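Local atomic coordinates of nucleoside diphosphate kinase (Pyrobaculum aerophilum, PDB entry 1XQI), a protein that probably transfers the gamma phosphate of ATP to nucleoside diphosphates through a phosphohistidine intermediate, using magnesium, to make the other nucleoside triphosphates. Residues 19-24 / 60-65; 119-124 / 186-191; 155-160 / 165-170. The protein carries 6 engineered substitutions. All coordinates share one frame; numbering follows the deposited sequence.

Contact 1 of 3, residues 19-24 / 60-65. With TRS (2-amino-2-hydroxymethyl-propane-1,3-diol), chain D.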
loop_
_atom_site.group_PDB
_atom_site.type_symbol
_atom_site.label_atom_id
_atom_site.label_comp_id
_atom_site.label_asym_id
_atom_site.label_seq_id
_atom_site.Cartn_x
_atom_site.Cartn_y
_atom_site.Cartn_z
ATOM N N LEU A 19 1.954 -8.479 -11.592
ATOM C CA LEU A 19 1.317 -8.540 -10.293
ATOM C C LEU A 19 2.323 -9.092 -9.292
ATOM O O LEU A 19 2.939 -10.169 -9.512
ATOM C CB LEU A 19 0.095 -9.461 -10.385
ATOM C CG LEU A 19 -0.951 -9.635 -9.272
ATOM C CD1 LEU A 19 -0.397 -10.358 -8.083
ATOM C CD2 LEU A 19 -1.533 -8.294 -8.876
ATOM N N LEU A 20 2.472 -8.367 -8.190
ATOM C CA LEU A 20 3.292 -8.805 -7.081
ATOM C C LEU A 20 2.456 -8.890 -5.802
ATOM O O LEU A 20 1.690 -7.987 -5.505
ATOM C CB LEU A 20 4.505 -7.864 -6.904
ATOM C CG LEU A 20 5.410 -8.403 -5.789
ATOM C CD1 LEU A 20 6.700 -9.143 -6.265
ATOM C CD2 LEU A 20 5.682 -7.280 -4.818
ATOM N N ILE A 21 2.612 -9.978 -5.046
ATOM C CA ILE A 21 1.923 -10.150 -3.744
ATOM C C ILE A 21 2.939 -10.280 -2.628
ATOM O O ILE A 21 3.796 -11.166 -2.682
ATOM C CB ILE A 21 1.075 -11.437 -3.695
ATOM C CG1 ILE A 21 0.157 -11.495 -4.931
ATOM C CG2 ILE A 21 0.302 -11.519 -2.345
ATOM C CD1 ILE A 21 -0.724 -12.712 -5.008
ATOM N N LEU A 22 2.878 -9.396 -1.637
ATOM C CA LEU A 22 3.632 -9.620 -0.420
ATOM C C LEU A 22 2.769 -10.566 0.412
ATOM O O LEU A 22 1.612 -10.268 0.678
ATOM C CB LEU A 22 3.979 -8.319 0.318
ATOM C CG LEU A 22 5.059 -7.427 -0.323
ATOM C CD1 LEU A 22 5.920 -8.127 -1.353
ATOM C CD2 LEU A 22 4.483 -6.174 -0.985
ATOM N N LYS A 23 3.348 -11.708 0.782
ATOM C CA LYS A 23 2.663 -12.823 1.478
ATOM C C LYS A 23 2.643 -12.575 2.970
ATOM O O LYS A 23 3.361 -11.699 3.461
ATOM C CB LYS A 23 3.390 -14.141 1.190
ATOM C CG LYS A 23 3.620 -14.422 -0.294
ATOM C CD LYS A 23 4.026 -15.880 -0.530
ATOM C CE LYS A 23 3.914 -16.271 -2.025
ATOM N NZ LYS A 23 4.655 -17.555 -2.309
ATOM N N PRO A 24 1.832 -13.324 3.714
ATOM C CA PRO A 24 1.656 -12.895 5.113
ATOM C C PRO A 24 2.950 -12.749 5.960
ATOM O O PRO A 24 3.069 -11.764 6.718
ATOM C CB PRO A 24 0.696 -13.922 5.663
ATOM C CG PRO A 24 -0.054 -14.449 4.392
ATOM C CD PRO A 24 1.011 -14.508 3.381
ATOM N N GLU A 60 -7.602 -20.459 -3.877
ATOM C CA GLU A 60 -7.911 -21.648 -4.714
ATOM C C GLU A 60 -8.090 -21.256 -6.164
ATOM O O GLU A 60 -7.548 -21.898 -7.046
ATOM C CB GLU A 60 -9.159 -22.412 -4.222
ATOM C CG GLU A 60 -8.892 -23.823 -3.681
ATOM C CD GLU A 60 -9.792 -24.209 -2.473
ATOM O OE1 GLU A 60 -10.703 -25.054 -2.632
ATOM O OE2 GLU A 60 -9.596 -23.691 -1.351
ATOM N N ARG A 61 -8.817 -20.177 -6.421
ATOM C CA ARG A 61 -9.020 -19.743 -7.811
ATOM C C ARG A 61 -7.903 -18.886 -8.378
ATOM O O ARG A 61 -7.784 -18.787 -9.599
ATOM C CB ARG A 61 -10.373 -19.054 -8.022
ATOM C CG ARG A 61 -11.553 -20.021 -8.132
ATOM C CD ARG A 61 -12.887 -19.264 -8.172
ATOM N NE ARG A 61 -13.195 -18.645 -6.871
ATOM C CZ ARG A 61 -13.080 -17.338 -6.585
ATOM N NH1 ARG A 61 -12.683 -16.446 -7.512
ATOM N NH2 ARG A 61 -13.366 -16.910 -5.353
ATOM N N PHE A 62 -7.081 -18.274 -7.537
ATOM C CA PHE A 62 -6.000 -17.437 -8.073
ATOM C C PHE A 62 -4.875 -18.284 -8.655
ATOM O O PHE A 62 -4.282 -17.939 -9.689
ATOM C CB PHE A 62 -5.456 -16.502 -6.988
ATOM C CG PHE A 62 -4.213 -15.747 -7.396
ATOM C CD1 PHE A 62 -2.971 -16.094 -6.873
ATOM C CD2 PHE A 62 -4.291 -14.692 -8.311
ATOM C CE1 PHE A 62 -1.802 -15.411 -7.256
ATOM C CE2 PHE A 62 -3.140 -14.006 -8.679
ATOM C CZ PHE A 62 -1.873 -14.383 -8.147
ATOM N N TYR A 63 -4.558 -19.383 -7.968
ATOM C CA TYR A 63 -3.578 -20.349 -8.472
ATOM C C TYR A 63 -4.183 -21.259 -9.482
ATOM O O TYR A 63 -5.327 -21.621 -9.327
ATOM C CB TYR A 63 -2.963 -21.151 -7.347
ATOM C CG TYR A 63 -1.943 -20.328 -6.692
ATOM C CD1 TYR A 63 -2.181 -19.759 -5.452
ATOM C CD2 TYR A 63 -0.761 -20.061 -7.319
ATOM C CE1 TYR A 63 -1.261 -18.962 -4.854
ATOM C CE2 TYR A 63 0.189 -19.267 -6.719
ATOM C CZ TYR A 63 -0.078 -18.719 -5.471
ATOM O OH TYR A 63 0.865 -17.918 -4.844
ATOM N N PRO A 64 -3.416 -21.630 -10.531
ATOM C CA PRO A 64 -3.990 -22.484 -11.598
ATOM C C PRO A 64 -4.480 -23.799 -11.046
ATOM O O PRO A 64 -4.050 -24.229 -9.962
ATOM C CB PRO A 64 -2.808 -22.748 -12.534
ATOM C CG PRO A 64 -1.855 -21.554 -12.280
ATOM C CD PRO A 64 -1.995 -21.299 -10.785
ATOM N N SER A 65 -5.390 -24.433 -11.780
ATOM C CA SER A 65 -5.778 -25.780 -11.452
ATOM C C SER A 65 -5.514 -26.702 -12.639
ATOM O O SER A 65 -6.021 -27.829 -12.686
ATOM C CB SER A 65 -7.221 -25.780 -11.000
ATOM O OG SER A 65 -7.500 -24.552 -10.320
HETATM C C TRS D . 5.839 -18.974 -6.453
HETATM C C1 TRS D . 5.645 -20.473 -6.712
HETATM C C2 TRS D . 4.477 -18.238 -6.507
HETATM C C3 TRS D . 6.456 -18.848 -5.079
HETATM N N TRS D . 6.772 -18.419 -7.449
HETATM O O1 TRS D . 6.947 -21.084 -6.682
HETATM O O2 TRS D . 3.685 -18.537 -5.354
HETATM O O3 TRS D . 5.893 -19.893 -4.276
#

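Contact 2 of 3, residues 119-124 / 186-191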
loop_
_atom_site.group_PDB
_atom_site.type_symbol
_atom_site.label_atom_id
_atom_site.label_comp_id
_atom_site.label_asym_id
_atom_site.label_seq_id
_atom_site.Cartn_x
_atom_site.Cartn_y
_atom_site.Cartn_z
ATOM N N VAL A 119 -1.202 -6.664 -2.251
ATOM C CA VAL A 119 -1.164 -6.912 -3.681
ATOM C C VAL A 119 -0.819 -5.601 -4.397
ATOM O O VAL A 119 -1.376 -4.535 -4.078
ATOM C CB VAL A 119 -2.546 -7.401 -4.196
ATOM C CG1 VAL A 119 -2.417 -7.964 -5.616
ATOM C CG2 VAL A 119 -3.084 -8.512 -3.287
HETATM N N MSE A 120 0.084 -5.661 -5.365
HETATM C CA MSE A 120 0.426 -4.442 -6.122
HETATM C C MSE A 120 0.591 -4.796 -7.583
HETATM O O MSE A 120 0.875 -5.942 -7.964
HETATM C CB MSE A 120 1.694 -3.681 -5.544
HETATM C CG MSE A 120 3.029 -4.444 -5.635
HETATM SE SE MSE A 120 4.379 -3.596 -4.773
HETATM C CE MSE A 120 3.753 -3.987 -3.181
ATOM N N VAL A 121 0.388 -3.784 -8.415
ATOM C CA VAL A 121 0.660 -3.932 -9.843
ATOM C C VAL A 121 1.778 -2.970 -10.155
ATOM O O VAL A 121 1.739 -1.804 -9.737
ATOM C CB VAL A 121 -0.573 -3.659 -10.672
ATOM C CG1 VAL A 121 -0.254 -3.708 -12.195
ATOM C CG2 VAL A 121 -1.640 -4.697 -10.346
ATOM N N LEU A 122 2.787 -3.470 -10.837
ATOM C CA LEU A 122 3.972 -2.702 -11.153
ATOM C C LEU A 122 4.021 -2.631 -12.669
ATOM O O LEU A 122 3.876 -3.672 -13.352
ATOM C CB LEU A 122 5.243 -3.393 -10.622
ATOM C CG LEU A 122 5.398 -3.359 -9.100
ATOM C CD1 LEU A 122 6.233 -4.549 -8.658
ATOM C CD2 LEU A 122 6.040 -2.046 -8.715
ATOM N N LYS A 123 4.200 -1.405 -13.163
ATOM C CA LYS A 123 4.252 -1.052 -14.567
ATOM C C LYS A 123 5.657 -0.522 -14.931
ATOM O O LYS A 123 6.258 0.341 -14.238
ATOM C CB LYS A 123 3.186 0.045 -14.848
ATOM C CG LYS A 123 2.978 0.438 -16.339
ATOM C CD LYS A 123 2.262 1.782 -16.456
ATOM C CE LYS A 123 1.871 2.170 -17.903
ATOM N NZ LYS A 123 0.445 1.759 -18.165
ATOM N N GLY A 124 6.203 -1.057 -16.001
ATOM C CA GLY A 124 7.394 -0.491 -16.569
ATOM C C GLY A 124 7.874 -1.393 -17.671
ATOM O O GLY A 124 7.378 -2.538 -17.819
ATOM N N PHE A 186 -7.898 -10.632 -11.906
ATOM C CA PHE A 186 -8.358 -11.389 -10.744
ATOM C C PHE A 186 -8.522 -10.554 -9.484
ATOM O O PHE A 186 -9.522 -10.708 -8.804
ATOM C CB PHE A 186 -7.435 -12.590 -10.457
ATOM C CG PHE A 186 -7.890 -13.406 -9.293
ATOM C CD1 PHE A 186 -8.801 -14.445 -9.471
ATOM C CD2 PHE A 186 -7.454 -13.103 -7.999
ATOM C CE1 PHE A 186 -9.263 -15.176 -8.377
ATOM C CE2 PHE A 186 -7.894 -13.839 -6.909
ATOM C CZ PHE A 186 -8.802 -14.873 -7.096
ATOM N N TRP A 187 -7.536 -9.698 -9.172
ATOM C CA TRP A 187 -7.518 -8.860 -7.958
ATOM C C TRP A 187 -8.058 -7.433 -8.099
ATOM O O TRP A 187 -8.406 -6.838 -7.096
ATOM C CB TRP A 187 -6.095 -8.740 -7.428
ATOM C CG TRP A 187 -5.524 -9.975 -6.822
ATOM C CD1 TRP A 187 -4.509 -10.745 -7.321
ATOM C CD2 TRP A 187 -5.917 -10.575 -5.590
ATOM N NE1 TRP A 187 -4.262 -11.815 -6.481
ATOM C CE2 TRP A 187 -5.098 -11.728 -5.403
ATOM C CE3 TRP A 187 -6.900 -10.273 -4.630
ATOM C CZ2 TRP A 187 -5.218 -12.568 -4.288
ATOM C CZ3 TRP A 187 -7.026 -11.109 -3.516
ATOM C CH2 TRP A 187 -6.189 -12.257 -3.361
ATOM N N PHE A 188 -8.101 -6.874 -9.309
ATOM C CA PHE A 188 -8.467 -5.463 -9.503
ATOM C C PHE A 188 -9.551 -5.253 -10.562
ATOM O O PHE A 188 -9.459 -5.792 -11.668
ATOM C CB PHE A 188 -7.217 -4.595 -9.827
ATOM C CG PHE A 188 -6.151 -4.639 -8.748
ATOM C CD1 PHE A 188 -5.047 -5.478 -8.876
ATOM C CD2 PHE A 188 -6.278 -3.883 -7.596
ATOM C CE1 PHE A 188 -4.085 -5.560 -7.902
ATOM C CE2 PHE A 188 -5.310 -3.947 -6.588
ATOM C CZ PHE A 188 -4.209 -4.787 -6.737
ATOM N N ARG A 189 -10.575 -4.462 -10.229
ATOM C CA ARG A 189 -11.505 -3.970 -11.261
ATOM C C ARG A 189 -10.733 -2.994 -12.139
ATOM O O ARG A 189 -9.698 -2.486 -11.736
ATOM C CB ARG A 189 -12.719 -3.253 -10.650
ATOM C CG ARG A 189 -13.804 -4.154 -10.027
ATOM C CD ARG A 189 -13.540 -4.449 -8.545
ATOM N NE ARG A 189 -13.544 -3.262 -7.657
ATOM C CZ ARG A 189 -13.304 -3.302 -6.334
ATOM N NH1 ARG A 189 -13.046 -4.469 -5.731
ATOM N NH2 ARG A 189 -13.328 -2.183 -5.598
ATOM N N GLU A 190 -11.224 -2.732 -13.340
ATOM C CA GLU A 190 -10.614 -1.729 -14.231
ATOM C C GLU A 190 -10.270 -0.413 -13.521
ATOM O O GLU A 190 -9.186 0.137 -13.704
ATOM C CB GLU A 190 -11.550 -1.465 -15.418
ATOM C CG GLU A 190 -11.530 -2.591 -16.437
ATOM C CD GLU A 190 -10.104 -3.117 -16.638
ATOM O OE1 GLU A 190 -9.827 -4.269 -16.214
ATOM O OE2 GLU A 190 -9.256 -2.359 -17.177
ATOM N N GLU A 191 -11.194 0.049 -12.684
ATOM C CA GLU A 191 -11.126 1.354 -12.042
ATOM C C GLU A 191 -9.996 1.457 -11.007
ATOM O O GLU A 191 -9.555 2.558 -10.667
ATOM C CB GLU A 191 -12.478 1.697 -11.377
ATOM C CG GLU A 191 -13.723 1.592 -12.284
ATOM C CD GLU A 191 -14.427 0.239 -12.137
ATOM O OE1 GLU A 191 -15.320 0.105 -11.256
ATOM O OE2 GLU A 191 -14.080 -0.688 -12.907
#

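Contact 3 of 3, residues 155-160 / 165-170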
loop_
_atom_site.group_PDB
_atom_site.type_symbol
_atom_site.label_atom_id
_atom_site.label_comp_id
_atom_site.label_asym_id
_atom_site.label_seq_id
_atom_site.Cartn_x
_atom_site.Cartn_y
_atom_site.Cartn_z
ATOM N N ASP A 155 14.957 -19.044 4.414
ATOM C CA ASP A 155 14.173 -20.254 4.286
ATOM C C ASP A 155 14.717 -21.181 3.194
ATOM O O ASP A 155 15.401 -20.747 2.259
ATOM C CB ASP A 155 12.700 -19.944 4.055
ATOM C CG ASP A 155 11.801 -21.096 4.483
ATOM O OD1 ASP A 155 12.227 -21.886 5.382
ATOM O OD2 ASP A 155 10.678 -21.214 3.935
ATOM N N SER A 156 14.448 -22.466 3.325
ATOM C CA SER A 156 14.897 -23.404 2.300
ATOM C C SER A 156 13.912 -24.574 2.118
ATOM O O SER A 156 13.113 -24.887 3.048
ATOM C CB SER A 156 16.296 -23.897 2.642
ATOM O OG SER A 156 16.316 -24.515 3.910
ATOM N N PRO A 157 13.926 -25.204 0.933
ATOM C CA PRO A 157 12.946 -26.263 0.679
ATOM C C PRO A 157 13.062 -27.506 1.559
ATOM O O PRO A 157 12.072 -28.185 1.737
ATOM C CB PRO A 157 13.187 -26.636 -0.791
ATOM C CG PRO A 157 14.031 -25.539 -1.355
ATOM C CD PRO A 157 14.811 -24.994 -0.222
ATOM N N ASP A 158 14.229 -27.819 2.101
ATOM C CA ASP A 158 14.364 -28.967 3.014
ATOM C C ASP A 158 13.563 -28.752 4.282
ATOM O O ASP A 158 12.772 -29.600 4.676
ATOM C CB ASP A 158 15.833 -29.243 3.383
ATOM C CG ASP A 158 16.623 -27.961 3.732
ATOM O OD1 ASP A 158 16.607 -27.010 2.923
ATOM O OD2 ASP A 158 17.283 -27.906 4.802
ATOM N N LEU A 159 13.759 -27.597 4.900
ATOM C CA LEU A 159 13.055 -27.213 6.104
ATOM C C LEU A 159 11.564 -27.235 5.820
ATOM O O LEU A 159 10.819 -27.890 6.522
ATOM C CB LEU A 159 13.485 -25.802 6.531
ATOM C CG LEU A 159 13.712 -25.366 7.982
ATOM C CD1 LEU A 159 13.188 -23.911 8.152
ATOM C CD2 LEU A 159 13.150 -26.328 9.056
ATOM N N ALA A 160 11.134 -26.527 4.781
ATOM C CA ALA A 160 9.726 -26.515 4.429
ATOM C C ALA A 160 9.143 -27.958 4.323
ATOM O O ALA A 160 8.081 -28.255 4.905
ATOM C CB ALA A 160 9.488 -25.707 3.154
ATOM N N ARG A 165 4.876 -27.925 4.829
ATOM C CA ARG A 165 4.467 -26.575 4.379
ATOM C C ARG A 165 5.265 -26.152 3.114
ATOM O O ARG A 165 6.214 -26.824 2.696
ATOM C CB ARG A 165 4.578 -25.529 5.506
ATOM C CG ARG A 165 5.958 -25.376 6.096
ATOM C CD ARG A 165 6.137 -24.063 6.876
ATOM N NE ARG A 165 7.515 -23.938 7.376
ATOM C CZ ARG A 165 8.547 -23.417 6.698
ATOM N NH1 ARG A 165 8.385 -22.905 5.487
ATOM N NH2 ARG A 165 9.741 -23.375 7.255
ATOM N N VAL A 166 4.840 -25.068 2.486
ATOM C CA VAL A 166 5.561 -24.475 1.393
ATOM C C VAL A 166 6.677 -23.571 1.955
ATOM O O VAL A 166 6.740 -23.249 3.149
ATOM C CB VAL A 166 4.591 -23.642 0.484
ATOM C CG1 VAL A 166 3.645 -24.575 -0.330
ATOM C CG2 VAL A 166 3.763 -22.578 1.320
ATOM N N VAL A 167 7.578 -23.188 1.058
ATOM C CA VAL A 167 8.655 -22.250 1.359
ATOM C C VAL A 167 8.053 -20.868 1.659
ATOM O O VAL A 167 7.108 -20.401 0.973
ATOM C CB VAL A 167 9.664 -22.205 0.194
ATOM C CG1 VAL A 167 10.763 -21.173 0.467
ATOM C CG2 VAL A 167 10.282 -23.594 0.004
ATOM N N PHE A 168 8.577 -20.236 2.696
ATOM C CA PHE A 168 8.156 -18.887 3.043
ATOM C C PHE A 168 9.028 -17.934 2.227
ATOM O O PHE A 168 10.001 -17.379 2.738
ATOM C CB PHE A 168 8.291 -18.674 4.562
ATOM C CG PHE A 168 7.084 -19.160 5.369
ATOM C CD1 PHE A 168 6.860 -18.682 6.675
ATOM C CD2 PHE A 168 6.155 -20.043 4.823
ATOM C CE1 PHE A 168 5.745 -19.099 7.435
ATOM C CE2 PHE A 168 5.032 -20.472 5.560
ATOM C CZ PHE A 168 4.829 -19.997 6.868
ATOM N N ASN A 169 8.717 -17.766 0.940
ATOM C CA ASN A 169 9.573 -16.985 0.063
ATOM C C ASN A 169 9.072 -15.562 -0.263
ATOM O O ASN A 169 9.366 -15.010 -1.338
ATOM C CB ASN A 169 9.849 -17.764 -1.191
ATOM C CG ASN A 169 8.612 -18.037 -1.985
ATOM O OD1 ASN A 169 8.630 -18.891 -2.869
ATOM N ND2 ASN A 169 7.539 -17.311 -1.721
ATOM N N LEU A 170 8.289 -15.006 0.651
ATOM C CA LEU A 170 7.981 -13.555 0.731
ATOM C C LEU A 170 6.974 -13.061 -0.267
ATOM O O LEU A 170 6.083 -12.334 0.122
ATOM C CB LEU A 170 9.242 -12.684 0.665
ATOM C CG LEU A 170 10.367 -13.150 1.575
ATOM C CD1 LEU A 170 11.591 -12.300 1.288
ATOM C CD2 LEU A 170 9.950 -13.114 3.049
#

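Contact 1 of 3, residues 19-24 / 60-65
K23 and Y63 meet through a bound Tris molecule, whose hydroxyl oxygen O2 is gripped from both segments: Y63 OH lies 2.9 Å from O2 in a hydrogen bond, and K23 NZ gives O2 a weak one of 3.3 Å. The site lies at the end of strand 17-22, in the antiparallel sheet of the ferredoxin-like alpha/beta sandwich, where the strand faces the C-terminal end of helix 56-62. K23 occupies the N-cap position of helix 24-28. Its CG stands anti to the carbonyl carbon (chi1 -52°), and the chain then runs extended to deliver the ammonium group to the Tris. Since K23 is an ATP-binding residue by similarity, the Tris, probably taken from the crystallisation liquor, is consistent with a small-molecule pocket at this point.

Nearer the middle of the strand the joint is wholly apolar. I21 and F62 reach out from opposite directions, and CD1 of I21 approaches the CE1 and CZ atoms of the phenyl ring obliquely, 3.7 Å from F62 CE1. L19 touches more loosely, its CD1 lying 4.3 Å from F62 CZ. With CG anti to the backbone N (chi1 172°), the F62 ring extends from the last turn of the helix toward the strand. There it also meets H172, the predicted phosphohistidine, edge-to-face, and the rings of F186 and W187 in helix 177-187. Y63, the first residue to leave helical geometry, packs against its predecessor: F62 CD1 sits 3.9 Å above one face of the tyrosine ring, offset toward the rim.

Contact 2 of 3, residues 119-124 / 186-191
V119 presses its two methyl groups against the indole of W187, and one of them also fills the hollow between that indole and the phenyl ring of F188. CG1 is the deeper bump. It stands over the five-membered ring of W187 in a CH-pi contact, 4.1 Å from the centroid and 21° off the normal, while V119 CG1 also lies 3.7 Å from F188 CE1. CG2 of V119 is centred over the same indole face, 4.2 Å above the plane. The opposite face receives F186 CD2, offset toward the rim, so the indole lies between V119 of the strand and the preceding ring of F186. V119 and W187 cross at about a right angle, which sets both valine branches against the flat ring.

F188 passes the two valines in the opposite sense, its ring wedged alongside them. With CG1 anti to the backbone N (chi1 176°), V121 has CG2 on the side of F188, 3.6 Å from F188 CE1, the same ring atom that V119 CG1 touches. Further along the ring, V119 O lies in its plane at the edge, 3.9 Å from F188 CZ. Were F188 cut back to an alanine, V121 CG2 and V119 CG1 would probably lose their shared aromatic partner, opening a gap beside the strand.

The wedge packs the end of helix 177-187, where F188 leaves helical geometry, against the antiparallel sheet of the ferredoxin-like fold. F188 also rests on A48 and K50 of strand 45-52, W187 O accepts a hydrogen bond from K50 NZ, and V119 packs against L19 of strand 17-22, the other neighbour of strand 117-123.

Contact 3 of 3, residues 155-160 / 165-170
D155 and R165 form the ionic part of this contact, approaching from opposite directions with the carboxylate at the guanidinium edge and the two planes 28° apart. R165 NH1 donates to D155 OD2 at 3.2 Å, on the syn side of the oxygen and close to the guanidinium plane; R165 NH2 adds only a weak bond to D155 OD1 at 3.5 Å. The arginine charge has a second partner in E163, which binds NE.

Among the remaining hydrogen bonds the shortest runs from F168 N to D155 OD2, 2.6 Å and nearly along the C-O axis. That oxygen therefore holds both the arginine and the backbone. R165 N binds A160 O at 3.2 Å, tying the loop to helix 157-162, and R165 NH1 turns back to V166 O at 2.9 Å.

The loop from helix 157-162 to strand 171-173 holds an inverse gamma turn centred on F168. Held there by D155, the turn ends at N169, an ATP-binding residue by similarity that touches R149.

Apolar contacts join the helix start to the loop. With CG2 anti to the carbonyl carbon, V167 places this methyl 3.8 Å from P157 CA and 3.9 Å from A160 CB.

Van der Waals packing surrounds the guanidinium of R165: A160 CA lies over one face, offset toward the rim, while L159 CD1 meets the edge, 3.6 Å from R165 NH2.

How the contacts relate
Contact 1 joins the other two. Its strand 17-22 neighbours the strand of contact 2, with L20 O probably hydrogen-bonded to M120 N at 2.8 Å, and F62 CE2 packs 3.3 Å from W187 NE1; the two centres are 13 Å apart. Toward contact 3, whose centre is 16 Å away, K23 N probably bonds L170 O at 2.9 Å, and the side chains of K23 and N169, both ATP-binding by similarity, come within about 3 Å at their nearest atoms. Contacts 2 and 3 do not touch, their centres lying 27 Å apart. Between nearest side-chain atoms, F62 is about 3 Å and W187 about 7 Å from H172, the predicted phosphohistidine.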